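Local coordinates for GphF (Cystobacter violaceus, PDB 6MFC), which probably catalyses a decarboxylation at the start of polyketide biosynthesis, using a fold borrowed from the GNAT acetyltransferases, at residues A[41-46]-A[51-56]; A[59-64]-A[113-118]; A[72-77]-A[124-129]; A[131-136]-A[184-189]; A[166-171]-A[209-214]. All coordinates share one frame; numbering follows the deposited sequence.

All five contacts sit on or beside the mixed sheet of a GNAT fold. Interaction 1 is a polar surface contact between helix 36-46 and the loop leading into helix 55-64; interaction 2 takes the latter helix onto strand 111-119, and the two meet through Glu-43 and Asn-118. Interactions 3 and 4 share helix 128-140. The first joins its start to strand 70-74 through aromatic rings, and the second joins its middle to helix 182-190 through a leucine over a phenylalanine. Interactions 2, 3 and 4 are partly buried; interaction 5 is buried and largely apolar, about 30 Å from interaction 3 between centres. Hydrogen bonds across the segments occur in interaction 1, a bridging water in interaction 2, and carbon contacts carry the others.

Interaction 1. Residues A[41-46]-A[51-56]; sequences ALEARC and LRASRA
Glu-43 and Ala-53 supply the firm polar link of this contact. The amide N of Ala-53 donates to OE2 of Glu-43 at 2.9 Å, nearly straight at 165°, and OE2 accepts through its anti lone pair, the one facing away from OE1. Glu-43 leaves the helix with CG anti to its backbone N (chi1 -173°) and then bends at chi2, which lays the carboxylate beside the incoming chain. There CB of Ala-53 lies 3.3 Å from the same OE2, and Leu-58 of the following helix packs on both residues.

Arg-52 runs extended from CG to NE across the backbone of 43-44. NE makes only a weak bond to Ala-44 O, 3.4 Å long with an angle of 130°; its better acceptor is the carbonyl oxygen of Trp-47. CB of Ala-44 sits 3.8 Å above the guanidinium plane, toward its rim. Further along, Ser-54 is the N-cap of helix 55-64, its OG bonded to Glu-57 N. The Glu-43 bond thus ties to helix 36-46 the short connection between the first two helices of the GNAT fold, while Ser-54 starts the second of them, 55-64.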
# COMPACT_ATOMS: atom_id res chain seq x y z
N ALA A 41 3.52 -15.60 6.09
CA ALA A 41 3.07 -15.60 7.48
C ALA A 41 2.68 -14.20 7.93
O ALA A 41 1.65 -14.02 8.60
CB ALA A 41 4.16 -16.17 8.38
N LEU A 42 3.49 -13.20 7.58
CA LEU A 42 3.13 -11.82 7.89
C LEU A 42 1.85 -11.42 7.17
O LEU A 42 1.02 -10.68 7.72
CB LEU A 42 4.27 -10.88 7.51
CG LEU A 42 4.00 -9.39 7.70
CD1 LEU A 42 3.81 -9.06 9.17
CD2 LEU A 42 5.12 -8.56 7.10
N GLU A 43 1.67 -11.90 5.94
CA GLU A 43 0.46 -11.58 5.18
C GLU A 43 -0.78 -12.16 5.85
O GLU A 43 -1.85 -11.54 5.81
CB GLU A 43 0.59 -12.11 3.75
CG GLU A 43 -0.53 -11.70 2.81
CD GLU A 43 -0.35 -10.30 2.26
OE1 GLU A 43 0.54 -9.57 2.74
OE2 GLU A 43 -1.10 -9.93 1.33
N ALA A 44 -0.66 -13.33 6.47
CA ALA A 44 -1.82 -13.96 7.08
C ALA A 44 -2.23 -13.27 8.38
O ALA A 44 -3.42 -13.26 8.72
CB ALA A 44 -1.55 -15.44 7.33
N ARG A 45 -1.27 -12.71 9.11
CA ARG A 45 -1.59 -11.98 10.33
C ARG A 45 -2.16 -10.60 10.05
O ARG A 45 -2.97 -10.10 10.84
CB ARG A 45 -0.34 -11.85 11.21
CG ARG A 45 0.13 -13.16 11.82
CD ARG A 45 1.47 -12.99 12.52
NE ARG A 45 1.44 -13.54 13.87
CZ ARG A 45 1.26 -12.82 14.97
NH1 ARG A 45 1.09 -11.50 14.88
NH2 ARG A 45 1.25 -13.40 16.16
N CYS A 46 -1.76 -9.97 8.94
CA CYS A 46 -2.21 -8.60 8.69
C CYS A 46 -3.56 -8.55 7.99
O CYS A 46 -4.28 -7.56 8.14
CB CYS A 46 -1.16 -7.86 7.86
SG CYS A 46 0.44 -7.68 8.68
N LEU A 51 -8.54 -11.10 1.62
CA LEU A 51 -7.70 -9.98 1.24
C LEU A 51 -6.21 -10.32 1.27
O LEU A 51 -5.38 -9.41 1.21
CB LEU A 51 -7.97 -8.76 2.13
CG LEU A 51 -9.27 -7.98 1.90
CD1 LEU A 51 -10.46 -8.66 2.57
CD2 LEU A 51 -9.12 -6.55 2.39
N ARG A 52 -5.85 -11.60 1.35
CA ARG A 52 -4.46 -12.00 1.41
C ARG A 52 -3.90 -12.24 0.02
O ARG A 52 -4.56 -12.85 -0.83
CB ARG A 52 -4.29 -13.27 2.25
CG ARG A 52 -4.78 -13.16 3.67
CD ARG A 52 -4.27 -14.33 4.50
NE ARG A 52 -4.84 -14.32 5.85
CZ ARG A 52 -5.53 -15.33 6.37
NH1 ARG A 52 -5.75 -16.43 5.65
NH2 ARG A 52 -6.01 -15.24 7.60
N ALA A 53 -2.68 -11.77 -0.22
CA ALA A 53 -1.98 -12.13 -1.44
C ALA A 53 -1.56 -13.59 -1.38
O ALA A 53 -1.27 -14.14 -0.32
CB ALA A 53 -0.75 -11.24 -1.63
N SER A 54 -1.55 -14.23 -2.55
CA SER A 54 -1.11 -15.61 -2.62
C SER A 54 0.41 -15.68 -2.50
O SER A 54 1.12 -14.68 -2.64
CB SER A 54 -1.57 -16.26 -3.92
OG SER A 54 -0.95 -15.64 -5.03
N ARG A 55 0.91 -16.89 -2.24
CA ARG A 55 2.35 -17.10 -2.26
C ARG A 55 2.94 -16.77 -3.63
O ARG A 55 4.07 -16.28 -3.72
CB ARG A 55 2.68 -18.54 -1.87
CG ARG A 55 4.16 -18.80 -1.65
CD ARG A 55 4.44 -20.29 -1.45
NE ARG A 55 5.75 -20.53 -0.86
CZ ARG A 55 6.23 -21.73 -0.58
NH1 ARG A 55 7.44 -21.86 -0.03
NH2 ARG A 55 5.51 -22.82 -0.83
N ALA A 56 2.18 -17.03 -4.70
CA ALA A 56 2.66 -16.72 -6.04
C ALA A 56 2.78 -15.22 -6.25
O ALA A 56 3.76 -14.75 -6.84
CB ALA A 56 1.73 -17.34 -7.08

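Interaction 2. Residues A[59-64]-A[113-118]; sequences LRRVTT and QLLGLN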
# COMPACT_ATOMS: atom_id res chain seq x y z
N LEU A 59 5.71 -13.79 -4.28
CA LEU A 59 6.95 -14.09 -5.00
C LEU A 59 7.07 -13.24 -6.26
O LEU A 59 8.17 -12.80 -6.62
CB LEU A 59 7.02 -15.57 -5.35
CG LEU A 59 8.28 -16.03 -6.08
CD1 LEU A 59 9.49 -15.97 -5.16
CD2 LEU A 59 8.10 -17.42 -6.65
N ARG A 60 5.94 -12.99 -6.93
CA ARG A 60 5.96 -12.18 -8.15
C ARG A 60 6.49 -10.78 -7.88
O ARG A 60 7.21 -10.21 -8.70
CB ARG A 60 4.55 -12.11 -8.75
CG ARG A 60 4.52 -11.52 -10.15
CD ARG A 60 3.29 -10.65 -10.37
NE ARG A 60 3.35 -9.40 -9.62
CZ ARG A 60 4.08 -8.35 -9.97
NH1 ARG A 60 4.82 -8.40 -11.07
NH2 ARG A 60 4.08 -7.25 -9.23
N ARG A 61 6.14 -10.20 -6.72
CA ARG A 61 6.58 -8.85 -6.40
C ARG A 61 8.08 -8.81 -6.12
O ARG A 61 8.80 -7.96 -6.66
CB ARG A 61 5.81 -8.31 -5.20
CG ARG A 61 4.30 -8.29 -5.38
CD ARG A 61 3.61 -7.89 -4.09
NE ARG A 61 2.16 -8.00 -4.20
CZ ARG A 61 1.32 -7.74 -3.20
NH1 ARG A 61 1.79 -7.36 -2.02
NH2 ARG A 61 0.01 -7.87 -3.38
N VAL A 62 8.56 -9.71 -5.27
CA VAL A 62 9.96 -9.67 -4.85
C VAL A 62 10.89 -9.94 -6.03
O VAL A 62 11.96 -9.33 -6.14
CB VAL A 62 10.20 -10.66 -3.70
CG1 VAL A 62 11.67 -10.70 -3.32
CG2 VAL A 62 9.34 -10.29 -2.50
N THR A 63 10.49 -10.84 -6.94
CA THR A 63 11.35 -11.18 -8.06
C THR A 63 11.23 -10.21 -9.23
O THR A 63 12.15 -10.12 -10.04
CB THR A 63 11.04 -12.60 -8.54
OG1 THR A 63 9.68 -12.66 -8.99
CG2 THR A 63 11.24 -13.59 -7.40
N THR A 64 10.12 -9.47 -9.33
CA THR A 64 9.97 -8.52 -10.43
C THR A 64 10.72 -7.22 -10.15
O THR A 64 11.44 -6.72 -11.02
CB THR A 64 8.49 -8.23 -10.67
OG1 THR A 64 7.81 -9.45 -11.00
CG2 THR A 64 8.31 -7.23 -11.81
N GLN A 113 5.05 2.64 -7.52
CA GLN A 113 3.73 2.27 -7.01
C GLN A 113 3.87 1.36 -5.79
O GLN A 113 4.58 0.36 -5.84
CB GLN A 113 2.92 1.55 -8.09
CG GLN A 113 1.58 1.03 -7.59
CD GLN A 113 0.97 0.01 -8.53
OE1 GLN A 113 1.61 -0.41 -9.50
NE2 GLN A 113 -0.26 -0.39 -8.25
N LEU A 114 3.18 1.72 -4.71
CA LEU A 114 3.14 0.88 -3.52
C LEU A 114 2.12 -0.23 -3.72
O LEU A 114 0.93 0.04 -3.86
CB LEU A 114 2.79 1.72 -2.29
CG LEU A 114 3.85 2.68 -1.75
CD1 LEU A 114 3.30 3.49 -0.59
CD2 LEU A 114 5.09 1.92 -1.33
N LEU A 115 2.59 -1.47 -3.75
CA LEU A 115 1.69 -2.61 -3.84
C LEU A 115 1.21 -3.08 -2.47
O LEU A 115 0.15 -3.70 -2.37
CB LEU A 115 2.38 -3.77 -4.57
CG LEU A 115 2.78 -3.48 -6.02
CD1 LEU A 115 3.47 -4.69 -6.63
CD2 LEU A 115 1.57 -3.08 -6.84
N GLY A 116 1.97 -2.80 -1.42
CA GLY A 116 1.59 -3.21 -0.08
C GLY A 116 2.55 -2.73 0.99
O GLY A 116 3.74 -2.53 0.73
N LEU A 117 2.02 -2.52 2.20
CA LEU A 117 2.83 -2.17 3.36
C LEU A 117 2.17 -2.85 4.56
O LEU A 117 1.14 -2.39 5.05
CB LEU A 117 2.93 -0.66 3.54
CG LEU A 117 3.80 -0.13 4.69
CD1 LEU A 117 4.47 1.17 4.28
CD2 LEU A 117 2.98 0.08 5.96
N ASN A 118 2.77 -3.94 5.02
CA ASN A 118 2.23 -4.73 6.12
C ASN A 118 3.12 -4.57 7.35
O ASN A 118 4.35 -4.62 7.24
CB ASN A 118 2.12 -6.21 5.75
CG ASN A 118 1.21 -6.44 4.56
OD1 ASN A 118 0.23 -5.72 4.36
ND2 ASN A 118 1.53 -7.44 3.75
O HOH W 1 0.72 -7.31 0.72
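Two arginine side chains converge on one methyl group, with no direct hydrogen bond between helix and strand. CD1 of Leu-115 lies 3.7 Å from NH2 of Arg-60 and 3.9 Å from CG of Arg-61, so a charged end and an aliphatic stem share the same carbon. The Arg-60 guanidinium presents its edge, with CD1 near its plane, and the two side chains cross at about a right angle; bends at chi2 and chi3 turn that group toward the Leu-115 methyl. Arg-61 is built differently. Its chain is extended from CG to NE and carries the guanidinium past Leu-115, whose CB is 4.1 Å above the guanidinium plane and offset to the rim, while NH1 stands 4.0 Å from Leu-115 O on that face.

The strand is irregular here: Leu-115 and Gly-116 both face Tyr-83 of strand 77-87, a classic beta bulge, with Leu-115 at a helix-like psi of -24°. A bulge in this fourth strand is a hallmark of the GNAT fold, and in the acetyltransferases it lies beside the acyl group of the cofactor; a glycerol, probably from the crystallisation liquor, bonded to Leu-115 O is consistent with a pocket here.

Polar links are indirect. A water in the plane of the Arg-61 guanidinium accepts from NH1 at 2.9 Å and from Asn-118 ND2 at 3.1 Å. Glu-57 forms salt bridges to the NE atoms of both arginines, Tyr-83 makes a cation-pi contact with Arg-61, and Gln-85 OE1 bonds to Arg-60 NH2.

Interaction 3. Residues A[72-77]-A[124-129]; sequences LLHEGA and RNHDFG
Leu-72 and His-74 reach from strand 70-74 to the Phe-128 ring in two different ways. CD2 of Leu-72 stands over one face in a CH-pi contact, 3.8 Å from the ring centroid and 3.4 Å from CG, offset toward the attached end of the ring. The opposite face is taken by CB of His-126, 3.7 Å above the plane and over its centre, so the phenyl is held between a leucine methyl from the strand and a methylene of its own turn.

His-74 comes at the rim. Its CG is anti to the backbone N (chi1 -177°), which carries the imidazole out to the edge of the phenyl; that edge is turned toward the face of His-74 in an offset edge-to-face pair, with centroids 5.5 Å apart and planes at 65°. Phe-128 has CG beside its backbone N (chi1 -81°), which turns its ring toward the strand. His-126 joins obliquely, NE2 lying 3.8 Å from CE1 of His-74; its ND1 is weakly bonded to Asn-125 OD1 at 3.3 Å, a modest restraint on ring rotation.

A type I' turn closes the hairpin at 74-77, while a type I turn spans 124-127. Residues 124-129 probably occupy the place of the R/Q-x-x-G-x-G/A loop that grips the cofactor pyrophosphate in GNAT acetyltransferases, with Asp-127, at positive phi, where the first glycine would be.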
# COMPACT_ATOMS: atom_id res chain seq x y z
N LEU A 72 11.28 -5.41 7.44
CA LEU A 72 11.71 -4.85 8.71
C LEU A 72 11.83 -5.98 9.73
O LEU A 72 10.89 -6.76 9.91
CB LEU A 72 10.72 -3.79 9.21
CG LEU A 72 10.96 -3.23 10.61
CD1 LEU A 72 12.40 -2.77 10.79
CD2 LEU A 72 10.01 -2.08 10.88
N LEU A 73 12.99 -6.06 10.37
CA LEU A 73 13.29 -7.14 11.31
C LEU A 73 13.21 -6.63 12.74
O LEU A 73 13.83 -5.62 13.08
CB LEU A 73 14.68 -7.72 11.04
CG LEU A 73 14.91 -8.33 9.65
CD1 LEU A 73 16.29 -8.95 9.57
CD2 LEU A 73 13.84 -9.36 9.35
N HIS A 74 12.45 -7.34 13.57
CA HIS A 74 12.38 -7.05 15.00
C HIS A 74 12.44 -8.38 15.74
O HIS A 74 11.62 -9.26 15.50
CB HIS A 74 11.10 -6.29 15.36
CG HIS A 74 11.01 -5.91 16.80
ND1 HIS A 74 11.82 -4.94 17.36
CD2 HIS A 74 10.22 -6.36 17.80
CE1 HIS A 74 11.52 -4.81 18.64
NE2 HIS A 74 10.55 -5.66 18.93
N GLU A 75 13.43 -8.51 16.63
CA GLU A 75 13.67 -9.76 17.36
C GLU A 75 13.94 -10.91 16.39
O GLU A 75 13.53 -12.05 16.61
CB GLU A 75 12.51 -10.09 18.30
CG GLU A 75 12.15 -8.98 19.27
CD GLU A 75 13.15 -8.84 20.40
OE1 GLU A 75 13.90 -9.80 20.65
OE2 GLU A 75 13.18 -7.77 21.05
N GLY A 76 14.64 -10.60 15.29
CA GLY A 76 14.97 -11.60 14.30
C GLY A 76 13.82 -12.08 13.43
O GLY A 76 13.98 -13.06 12.70
N ALA A 77 12.67 -11.41 13.49
CA ALA A 77 11.50 -11.81 12.72
C ALA A 77 11.06 -10.68 11.80
O ALA A 77 11.23 -9.49 12.12
CB ALA A 77 10.34 -12.20 13.64
N ARG A 124 2.23 -2.87 16.78
CA ARG A 124 1.66 -1.59 16.36
C ARG A 124 2.13 -0.45 17.24
O ARG A 124 2.26 0.69 16.76
CB ARG A 124 0.13 -1.67 16.37
CG ARG A 124 -0.44 -2.63 15.34
CD ARG A 124 0.19 -2.42 13.97
NE ARG A 124 -0.33 -3.35 12.98
CZ ARG A 124 -1.17 -3.01 12.00
NH1 ARG A 124 -1.59 -1.76 11.88
NH2 ARG A 124 -1.60 -3.93 11.14
N ASN A 125 2.40 -0.71 18.52
CA ASN A 125 2.84 0.35 19.42
C ASN A 125 4.23 0.87 19.08
O ASN A 125 4.60 1.96 19.53
CB ASN A 125 2.80 -0.13 20.87
CG ASN A 125 3.72 -1.31 21.12
OD1 ASN A 125 3.76 -2.26 20.33
ND2 ASN A 125 4.48 -1.26 22.21
N HIS A 126 5.01 0.12 18.30
CA HIS A 126 6.34 0.56 17.91
C HIS A 126 6.31 1.60 16.80
O HIS A 126 7.37 2.14 16.46
CB HIS A 126 7.18 -0.64 17.46
CG HIS A 126 7.75 -1.44 18.59
ND1 HIS A 126 6.97 -2.24 19.40
CD2 HIS A 126 9.01 -1.55 19.05
CE1 HIS A 126 7.74 -2.82 20.31
NE2 HIS A 126 8.98 -2.42 20.12
N ASP A 127 5.14 1.89 16.22
CA ASP A 127 5.01 2.84 15.12
C ASP A 127 5.91 2.46 13.94
O ASP A 127 6.47 3.33 13.27
CB ASP A 127 5.29 4.27 15.59
CG ASP A 127 4.26 4.77 16.58
OD1 ASP A 127 3.38 3.97 16.98
OD2 ASP A 127 4.33 5.96 16.97
N PHE A 128 6.05 1.16 13.71
CA PHE A 128 6.86 0.68 12.59
C PHE A 128 6.24 1.01 11.24
O PHE A 128 6.96 1.07 10.24
CB PHE A 128 7.08 -0.83 12.70
CG PHE A 128 8.17 -1.22 13.66
CD1 PHE A 128 9.16 -0.32 14.01
CD2 PHE A 128 8.21 -2.50 14.19
CE1 PHE A 128 10.17 -0.68 14.88
CE2 PHE A 128 9.21 -2.86 15.07
CZ PHE A 128 10.19 -1.96 15.41
N GLY A 129 4.93 1.23 11.19
CA GLY A 129 4.28 1.55 9.92
C GLY A 129 4.80 2.84 9.32
O GLY A 129 5.16 2.89 8.14

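Interaction 4. Residues A[131-136]-A[184-189]; sequences LLLEFV and LGFHLG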
# COMPACT_ATOMS: atom_id res chain seq x y z
N LEU A 131 7.58 4.15 9.95
CA LEU A 131 9.01 4.01 9.65
C LEU A 131 9.21 3.44 8.25
O LEU A 131 10.04 3.95 7.48
CB LEU A 131 9.68 3.13 10.70
CG LEU A 131 11.17 2.85 10.46
CD1 LEU A 131 11.96 4.15 10.44
CD2 LEU A 131 11.72 1.90 11.51
N LEU A 132 8.47 2.38 7.91
CA LEU A 132 8.60 1.79 6.58
C LEU A 132 8.18 2.78 5.49
O LEU A 132 8.84 2.88 4.45
CB LEU A 132 7.77 0.51 6.48
CG LEU A 132 8.28 -0.73 7.22
CD1 LEU A 132 7.32 -1.90 7.00
CD2 LEU A 132 9.68 -1.10 6.76
N LEU A 133 7.09 3.51 5.72
CA LEU A 133 6.62 4.47 4.73
C LEU A 133 7.66 5.57 4.50
O LEU A 133 8.07 5.81 3.36
CB LEU A 133 5.29 5.08 5.18
CG LEU A 133 4.74 6.19 4.28
CD1 LEU A 133 4.54 5.68 2.86
CD2 LEU A 133 3.43 6.73 4.84
N GLU A 134 8.11 6.22 5.57
CA GLU A 134 9.13 7.26 5.43
C GLU A 134 10.45 6.70 4.92
O GLU A 134 11.25 7.45 4.37
CB GLU A 134 9.34 7.97 6.77
CG GLU A 134 8.28 9.00 7.10
CD GLU A 134 8.34 10.22 6.19
OE1 GLU A 134 9.40 10.44 5.57
OE2 GLU A 134 7.33 10.95 6.10
N PHE A 135 10.69 5.40 5.10
CA PHE A 135 11.88 4.78 4.52
C PHE A 135 11.74 4.65 3.01
O PHE A 135 12.69 4.94 2.27
CB PHE A 135 12.13 3.42 5.16
CG PHE A 135 13.41 2.77 4.72
CD1 PHE A 135 13.43 1.91 3.63
CD2 PHE A 135 14.60 3.01 5.39
CE1 PHE A 135 14.61 1.31 3.22
CE2 PHE A 135 15.78 2.41 4.99
CZ PHE A 135 15.79 1.56 3.91
N VAL A 136 10.58 4.21 2.54
CA VAL A 136 10.34 4.10 1.10
C VAL A 136 10.38 5.47 0.45
O VAL A 136 10.99 5.65 -0.61
CB VAL A 136 9.00 3.39 0.84
CG1 VAL A 136 8.64 3.45 -0.64
CG2 VAL A 136 9.06 1.95 1.32
N LEU A 184 -6.51 5.75 5.62
CA LEU A 184 -6.19 6.82 4.68
C LEU A 184 -5.36 7.91 5.35
O LEU A 184 -4.41 8.42 4.74
CB LEU A 184 -7.47 7.41 4.09
CG LEU A 184 -7.81 6.94 2.68
CD1 LEU A 184 -9.07 7.61 2.16
CD2 LEU A 184 -6.63 7.21 1.75
N GLY A 185 -5.69 8.28 6.59
CA GLY A 185 -4.91 9.26 7.32
C GLY A 185 -3.46 8.87 7.50
O GLY A 185 -2.62 9.74 7.78
N PHE A 186 -3.14 7.58 7.35
CA PHE A 186 -1.75 7.15 7.37
C PHE A 186 -0.96 7.79 6.24
O PHE A 186 0.16 8.28 6.45
CB PHE A 186 -1.68 5.62 7.29
CG PHE A 186 -0.28 5.08 7.21
CD1 PHE A 186 0.56 5.13 8.31
CD2 PHE A 186 0.19 4.50 6.05
CE1 PHE A 186 1.84 4.63 8.25
CE2 PHE A 186 1.47 3.99 5.98
CZ PHE A 186 2.30 4.05 7.08
N HIS A 187 -1.53 7.82 5.04
CA HIS A 187 -0.85 8.46 3.91
C HIS A 187 -1.11 9.97 3.90
O HIS A 187 -0.19 10.75 3.61
CB HIS A 187 -1.30 7.83 2.60
CG HIS A 187 -0.89 6.40 2.45
ND1 HIS A 187 0.36 6.03 1.99
CD2 HIS A 187 -1.56 5.25 2.68
CE1 HIS A 187 0.45 4.72 1.96
NE2 HIS A 187 -0.70 4.21 2.37
N LEU A 188 -2.34 10.39 4.20
CA LEU A 188 -2.64 11.81 4.27
C LEU A 188 -1.80 12.50 5.34
O LEU A 188 -1.35 13.64 5.15
CB LEU A 188 -4.13 12.02 4.54
CG LEU A 188 -5.13 11.39 3.58
CD1 LEU A 188 -6.55 11.55 4.10
CD2 LEU A 188 -4.99 11.98 2.19
N GLY A 189 -1.57 11.82 6.46
CA GLY A 189 -0.79 12.42 7.53
C GLY A 189 0.65 12.67 7.16
O GLY A 189 1.27 13.62 7.64
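Leu-133 and His-187 are the nearest CA pair between the helical segments 131-136 and 184-189, 8.5 Å apart, a spacing that leaves the meeting to side chains. Leu-133 and Phe-186 come from opposite directions and carry most of it. The leucine has CG anti to its backbone N (chi1 176°), which aims the isobutyl group straight at the second helix; CD2 then lies over a face of the phenyl ring, 4.0 Å from the centroid and 30° off the normal, in a CH-pi contact. It touches the outer half of the ring, 3.6 Å from CE2, and CB of Leu-133 is 3.7 Å from CZ.

His-187, next along the helix, touches the same leucine methyl more loosely and obliquely, its ND1 4.2 Å from CD2 of Leu-133. The two rings of the second helix also pack on each other, since CD2 of Phe-186 lies 3.8 Å above the imidazole plane, near its rim. ND1 of His-187 is hydrogen-bonded to NE2 of His-217 on the last strand, and Phe-186 meets His-190 edge-to-face.

Leu-133 also packs on Leu-117 of strand 111-119, and His-187 on Leu-114 and Val-215, so both helices rest on the sheet. Here helix 128-140, the helix after the fourth strand in the GNAT fold, meets helix 182-190 beside the sheet.

Interaction 5. Residues A[166-171]-A[209-214]; sequences LGYEDY and DGAGVI
Where the last strand of the GNAT sheet begins, Tyr-168 of the short helix 168-172 packs against Ala-211 and Val-213. The ring leaves its helix with CG anti to the backbone N (chi1 -171°), a direction that reaches across to the strand. CE2 does most of the touching: it is 3.6 Å from CB of Ala-211 and 3.8 Å from CG2 of Val-213, and the ring meets both methyls at an oblique tilt. Farther along, the phenolic OH passes 3.4 Å from the same CG2.

Ala-211 and Val-213 are two residues apart, and the extended backbone through Gly-212 turns both side chains toward the tyrosine. This is the entry to strand 212-218, which lies between 148-153 and 193-198 and bonds through the Val-213 backbone to Ser-153. Asp-209 and Gly-210, just ahead of Ala-211, have positive phi and turn the chain into it.

The polar end of Tyr-168 is satisfied just outside: OH is hydrogen-bonded to OD1 of Asn-208, and the ring also meets Tyr-158 edge-to-face. Asp-209 packs on Tyr-158, its OD1 forming a salt bridge with Arg-162. Gly-167 is the N-cap of helix 168-172, and its O takes the Tyr-171 amide at 2.9 Å from N.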
# COMPACT_ATOMS: atom_id res chain seq x y z
N LEU A 166 -23.60 8.14 4.74
CA LEU A 166 -22.50 8.86 4.10
C LEU A 166 -21.98 8.10 2.89
O LEU A 166 -21.84 6.88 2.91
CB LEU A 166 -21.38 9.09 5.11
CG LEU A 166 -20.20 9.95 4.64
CD1 LEU A 166 -20.70 11.29 4.13
CD2 LEU A 166 -19.20 10.14 5.77
N GLY A 167 -21.70 8.85 1.82
CA GLY A 167 -21.13 8.25 0.63
C GLY A 167 -19.64 8.02 0.76
O GLY A 167 -18.96 8.62 1.60
N TYR A 168 -19.12 7.13 -0.09
CA TYR A 168 -17.71 6.78 -0.04
C TYR A 168 -16.83 7.97 -0.40
O TYR A 168 -15.84 8.26 0.29
CB TYR A 168 -17.43 5.60 -0.96
CG TYR A 168 -16.03 5.01 -0.83
CD1 TYR A 168 -15.71 4.16 0.22
CD2 TYR A 168 -15.05 5.31 -1.76
CE1 TYR A 168 -14.44 3.63 0.34
CE2 TYR A 168 -13.77 4.77 -1.65
CZ TYR A 168 -13.48 3.93 -0.60
OH TYR A 168 -12.21 3.40 -0.48
N GLU A 169 -17.17 8.69 -1.48
CA GLU A 169 -16.35 9.81 -1.91
C GLU A 169 -16.32 10.92 -0.87
O GLU A 169 -15.26 11.50 -0.59
CB GLU A 169 -16.84 10.34 -3.26
CG GLU A 169 -16.01 11.50 -3.80
CD GLU A 169 -16.52 12.02 -5.13
OE1 GLU A 169 -17.38 11.35 -5.75
OE2 GLU A 169 -16.07 13.10 -5.56
N ASP A 170 -17.48 11.24 -0.28
CA ASP A 170 -17.51 12.26 0.77
C ASP A 170 -16.74 11.80 2.00
O ASP A 170 -16.02 12.60 2.62
CB ASP A 170 -18.96 12.60 1.13
CG ASP A 170 -19.65 13.43 0.07
OD1 ASP A 170 -18.96 14.17 -0.66
OD2 ASP A 170 -20.89 13.34 -0.03
N TYR A 171 -16.87 10.53 2.37
CA TYR A 171 -16.13 10.01 3.51
C TYR A 171 -14.63 10.02 3.25
O TYR A 171 -13.84 10.37 4.13
CB TYR A 171 -16.59 8.60 3.85
CG TYR A 171 -15.77 7.92 4.92
CD1 TYR A 171 -15.68 8.46 6.20
CD2 TYR A 171 -15.07 6.75 4.65
CE1 TYR A 171 -14.93 7.84 7.18
CE2 TYR A 171 -14.31 6.13 5.63
CZ TYR A 171 -14.25 6.68 6.89
OH TYR A 171 -13.49 6.07 7.87
N ASP A 209 -16.70 -1.13 -0.63
CA ASP A 209 -17.61 -1.24 -1.78
C ASP A 209 -16.83 -1.52 -3.06
O ASP A 209 -17.16 -1.03 -4.14
CB ASP A 209 -18.47 0.02 -1.91
CG ASP A 209 -19.52 0.12 -0.82
OD1 ASP A 209 -19.15 0.09 0.37
OD2 ASP A 209 -20.72 0.24 -1.15
N GLY A 210 -15.77 -2.32 -2.93
CA GLY A 210 -14.91 -2.65 -4.04
C GLY A 210 -14.05 -1.52 -4.56
O GLY A 210 -13.31 -1.72 -5.53
N ALA A 211 -14.11 -0.34 -3.95
CA ALA A 211 -13.41 0.82 -4.48
C ALA A 211 -11.96 0.83 -4.00
O ALA A 211 -11.53 0.03 -3.16
CB ALA A 211 -14.11 2.11 -4.06
N GLY A 212 -11.19 1.77 -4.56
CA GLY A 212 -9.82 1.99 -4.16
C GLY A 212 -9.43 3.45 -4.29
O GLY A 212 -9.76 4.09 -5.29
N VAL A 213 -8.73 3.98 -3.30
CA VAL A 213 -8.39 5.40 -3.24
C VAL A 213 -6.94 5.57 -3.67
O VAL A 213 -6.04 4.96 -3.08
CB VAL A 213 -8.63 5.98 -1.84
CG1 VAL A 213 -8.14 7.41 -1.77
CG2 VAL A 213 -10.10 5.89 -1.48
N ILE A 214 -6.72 6.40 -4.68
CA ILE A 214 -5.37 6.68 -5.17
C ILE A 214 -4.76 7.77 -4.30
O ILE A 214 -5.28 8.89 -4.22
CB ILE A 214 -5.39 7.10 -6.64
CG1 ILE A 214 -5.94 5.97 -7.52
CG2 ILE A 214 -4.00 7.51 -7.10
CD1 ILE A 214 -6.02 6.33 -8.98